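Local coordinates for Medium/long-chain acyl-CoA thioesterase YigI (Shewanella oneidensis, PDB 3E8P), which probably hydrolyses medium- and long-chain fatty acyl-CoA thioesters to the free fatty acid and CoA, as a member of the hotdog-fold thioesterases, at residues Val141-Leu146 against Phe156-Tyr161. Residues are numbered along the deposited sequence; the frame is centred on the assembly and turned at random.
Sequences VCRMEL and FGTGTY
Val141-Leu146 and Phe156-Tyr161 pair as antiparallel neighbours in a beta hairpin, buried within the sheet that curves around helix 70-90. Two hydrogen-bonded pairs, Cys142 with Gly159 and Met144 with Gly157, each close a ring of two backbone bonds, the shortest being Cys142 N to Gly159 O at 2.7 Å. The non-hydrogen-bonded pairs add CA-H...O contacts, such as Thr158 CA to Cys142 O at 3.1 Å.

On the helix-facing side the two glycines leave the backbone bare, and Met144, a selenomethionine, folds across it. Bends at chi2 (76°) and chi3 (94°) bring Met144 SE to 3.5 Å from Gly159 N and lay Met144 CE at the edge of the Tyr161 ring, 3.4 Å from Tyr161 OH. That hydroxyl is hydrogen-bonded to Asp78 of helix 70-90, and Cys142 SG lies oblique to the same ring, 4.2 Å from Tyr161 CD2.

The other face carries Val141, Arg143, Glu145, Phe156, Thr158 and Thr160. Val141 CG1 meets Thr158 CG2 at 4.0 Å, and Glu145 CG touches the edge of the Phe156 ring at CE1. The Glu145 carboxylate turns away to hydrogen-bond His147 and Thr129. Arg143 runs extended beside Thr158 and makes a cation-pi contact with Phe156 of a second subunit; Thr160 OG1 bonds Asp112 of a third. In this four-chain assembly that outer face thus packs on neighbouring subunits, while the inner face packs on helix 70-90, as in the hotdog fold, in which a curved antiparallel sheet wraps a long central helix.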
ATOM      1  N   VAL A 141       1.529  -6.171  11.875  1.00 25.97           N
ATOM      2  CA  VAL A 141       1.741  -5.038  10.985  1.00 25.00           C
ATOM      3  C   VAL A 141       2.714  -4.094  11.683  1.00 25.08           C
ATOM      4  O   VAL A 141       2.599  -3.854  12.883  1.00 25.78           O
ATOM      5  CB  VAL A 141       0.424  -4.297  10.667  1.00 25.08           C
ATOM      6  CG1 VAL A 141       0.682  -3.196   9.626  1.00 22.28           C
ATOM      7  CG2 VAL A 141      -0.606  -5.280  10.120  1.00 23.33           C
ATOM      8  N   CYS A 142       3.682  -3.578  10.931  1.00 24.82           N
ATOM      9  CA  CYS A 142       4.691  -2.682  11.485  1.00 25.56           C
ATOM     10  C   CYS A 142       4.931  -1.419  10.668  1.00 26.51           C
ATOM     11  O   CYS A 142       4.629  -1.363   9.475  1.00 23.30           O
ATOM     12  CB  CYS A 142       6.030  -3.409  11.595  1.00 26.59           C
ATOM     13  SG  CYS A 142       5.985  -4.952  12.512  1.00 29.96           S
ATOM     14  N   ARG A 143       5.486  -0.410  11.334  1.00 25.94           N
ATOM     15  CA  ARG A 143       5.849   0.838  10.682  1.00 26.71           C
ATOM     16  C   ARG A 143       7.377   0.925  10.740  1.00 26.54           C
ATOM     17  O   ARG A 143       7.984   0.629  11.769  1.00 25.57           O
ATOM     18  CB  ARG A 143       5.227   2.037  11.401  1.00 28.08           C
ATOM     19  CG  ARG A 143       3.861   2.416  10.856  1.00 34.80           C
ATOM     20  CD  ARG A 143       3.366   3.746  11.389  1.00 37.74           C
ATOM     21  NE  ARG A 143       2.209   4.213  10.627  1.00 42.67           N
ATOM     22  CZ  ARG A 143       1.535   5.331  10.884  1.00 44.87           C
ATOM     23  NH1 ARG A 143       1.898   6.116  11.893  1.00 43.19           N
ATOM     24  NH2 ARG A 143       0.499   5.662  10.124  1.00 45.30           N
HETATM   25  N   MSE A 144       8.005   1.307   9.635  1.00 25.41           N
HETATM   26  CA  MSE A 144       9.455   1.412   9.610  1.00 23.83           C
HETATM   27  C   MSE A 144       9.858   2.816   9.216  1.00 25.33           C
HETATM   28  O   MSE A 144       9.079   3.551   8.620  1.00 24.48           O
HETATM   29  CB  MSE A 144      10.061   0.418   8.617  1.00 23.53           C
HETATM   30  CG  MSE A 144       9.735  -1.032   8.897  1.00 25.47           C
HETATM   31 SE   MSE A 144       7.892  -1.501   8.385  1.00 35.78          SE
HETATM   32  CE  MSE A 144       8.232  -2.159   6.621  1.00 29.07           C
ATOM     33  N   GLU A 145      11.097   3.165   9.516  1.00 25.01           N
ATOM     34  CA  GLU A 145      11.593   4.488   9.210  1.00 26.80           C
ATOM     35  C   GLU A 145      13.091   4.441   8.949  1.00 26.03           C
ATOM     36  O   GLU A 145      13.837   3.761   9.654  1.00 24.45           O
ATOM     37  CB  GLU A 145      11.268   5.408  10.394  1.00 29.55           C
ATOM     38  CG  GLU A 145      12.084   6.658  10.508  1.00 34.25           C
ATOM     39  CD  GLU A 145      13.509   6.410  10.978  1.00 37.49           C
ATOM     40  OE1 GLU A 145      13.721   5.611  11.922  1.00 36.38           O
ATOM     41  OE2 GLU A 145      14.417   7.038  10.404  1.00 39.35           O
ATOM     42  N   LEU A 146      13.515   5.161   7.920  1.00 25.23           N
ATOM     43  CA  LEU A 146      14.924   5.240   7.558  1.00 23.92           C
ATOM     44  C   LEU A 146      15.355   6.714   7.564  1.00 22.66           C
ATOM     45  O   LEU A 146      14.684   7.569   6.980  1.00 20.99           O
ATOM     46  CB  LEU A 146      15.153   4.652   6.164  1.00 22.19           C
ATOM     47  CG  LEU A 146      16.621   4.495   5.759  1.00 27.92           C
ATOM     48  CD1 LEU A 146      17.227   3.307   6.504  1.00 26.77           C
ATOM     49  CD2 LEU A 146      16.733   4.281   4.252  1.00 28.01           C
ATOM     50  N   PHE A 156       9.635   6.200   4.813  1.00 20.27           N
ATOM     51  CA  PHE A 156       8.849   5.533   5.838  1.00 21.49           C
ATOM     52  C   PHE A 156       8.326   4.264   5.198  1.00 21.50           C
ATOM     53  O   PHE A 156       8.166   4.189   3.983  1.00 21.27           O
ATOM     54  CB  PHE A 156       7.628   6.353   6.275  1.00 21.23           C
ATOM     55  CG  PHE A 156       7.953   7.594   7.052  1.00 21.34           C
ATOM     56  CD1 PHE A 156       9.138   7.707   7.770  1.00 21.78           C
ATOM     57  CD2 PHE A 156       7.025   8.625   7.123  1.00 21.08           C
ATOM     58  CE1 PHE A 156       9.391   8.836   8.558  1.00 21.84           C
ATOM     59  CE2 PHE A 156       7.258   9.749   7.899  1.00 21.26           C
ATOM     60  CZ  PHE A 156       8.456   9.856   8.625  1.00 22.69           C
ATOM     61  N   GLY A 157       8.042   3.269   6.025  1.00 22.30           N
ATOM     62  CA  GLY A 157       7.503   2.028   5.513  1.00 20.98           C
ATOM     63  C   GLY A 157       6.411   1.482   6.421  1.00 20.01           C
ATOM     64  O   GLY A 157       6.232   1.937   7.552  1.00 19.95           O
ATOM     65  N   THR A 158       5.652   0.527   5.903  1.00 19.20           N
ATOM     66  CA  THR A 158       4.615  -0.152   6.670  1.00 19.75           C
ATOM     67  C   THR A 158       4.633  -1.575   6.121  1.00 20.69           C
ATOM     68  O   THR A 158       4.502  -1.777   4.911  1.00 20.95           O
ATOM     69  CB  THR A 158       3.214   0.473   6.456  1.00 20.78           C
ATOM     70  OG1 THR A 158       3.244   1.849   6.839  1.00 22.37           O
ATOM     71  CG2 THR A 158       2.156  -0.242   7.298  1.00 18.94           C
ATOM     72  N   GLY A 159       4.824  -2.556   6.997  1.00 21.61           N
ATOM     73  CA  GLY A 159       4.844  -3.938   6.549  1.00 22.76           C
ATOM     74  C   GLY A 159       3.916  -4.882   7.297  1.00 24.18           C
ATOM     75  O   GLY A 159       3.673  -4.725   8.494  1.00 26.09           O
ATOM     76  N   THR A 160       3.384  -5.861   6.575  1.00 23.20           N
ATOM     77  CA  THR A 160       2.510  -6.863   7.153  1.00 21.59           C
ATOM     78  C   THR A 160       3.340  -8.138   7.130  1.00 22.91           C
ATOM     79  O   THR A 160       3.788  -8.582   6.071  1.00 21.58           O
ATOM     80  CB  THR A 160       1.237  -7.029   6.321  1.00 22.15           C
ATOM     81  OG1 THR A 160       0.523  -5.783   6.290  1.00 23.83           O
ATOM     82  CG2 THR A 160       0.350  -8.077   6.929  1.00 18.67           C
ATOM     83  N   TYR A 161       3.564  -8.715   8.304  1.00 24.37           N
ATOM     84  CA  TYR A 161       4.388  -9.905   8.412  1.00 24.68           C
ATOM     85  C   TYR A 161       3.690 -11.130   8.972  1.00 26.58           C
ATOM     86  O   TYR A 161       2.767 -11.032   9.785  1.00 26.18           O
ATOM     87  CB  TYR A 161       5.613  -9.589   9.266  1.00 24.72           C
ATOM     88  CG  TYR A 161       6.487  -8.515   8.669  1.00 23.95           C
ATOM     89  CD1 TYR A 161       7.537  -8.841   7.819  1.00 24.30           C
ATOM     90  CD2 TYR A 161       6.234  -7.164   8.918  1.00 21.58           C
ATOM     91  CE1 TYR A 161       8.314  -7.849   7.226  1.00 25.77           C
ATOM     92  CE2 TYR A 161       6.996  -6.171   8.331  1.00 21.20           C
ATOM     93  CZ  TYR A 161       8.034  -6.516   7.484  1.00 24.24           C
ATOM     94  OH  TYR A 161       8.775  -5.533   6.868  1.00 25.92           O
TER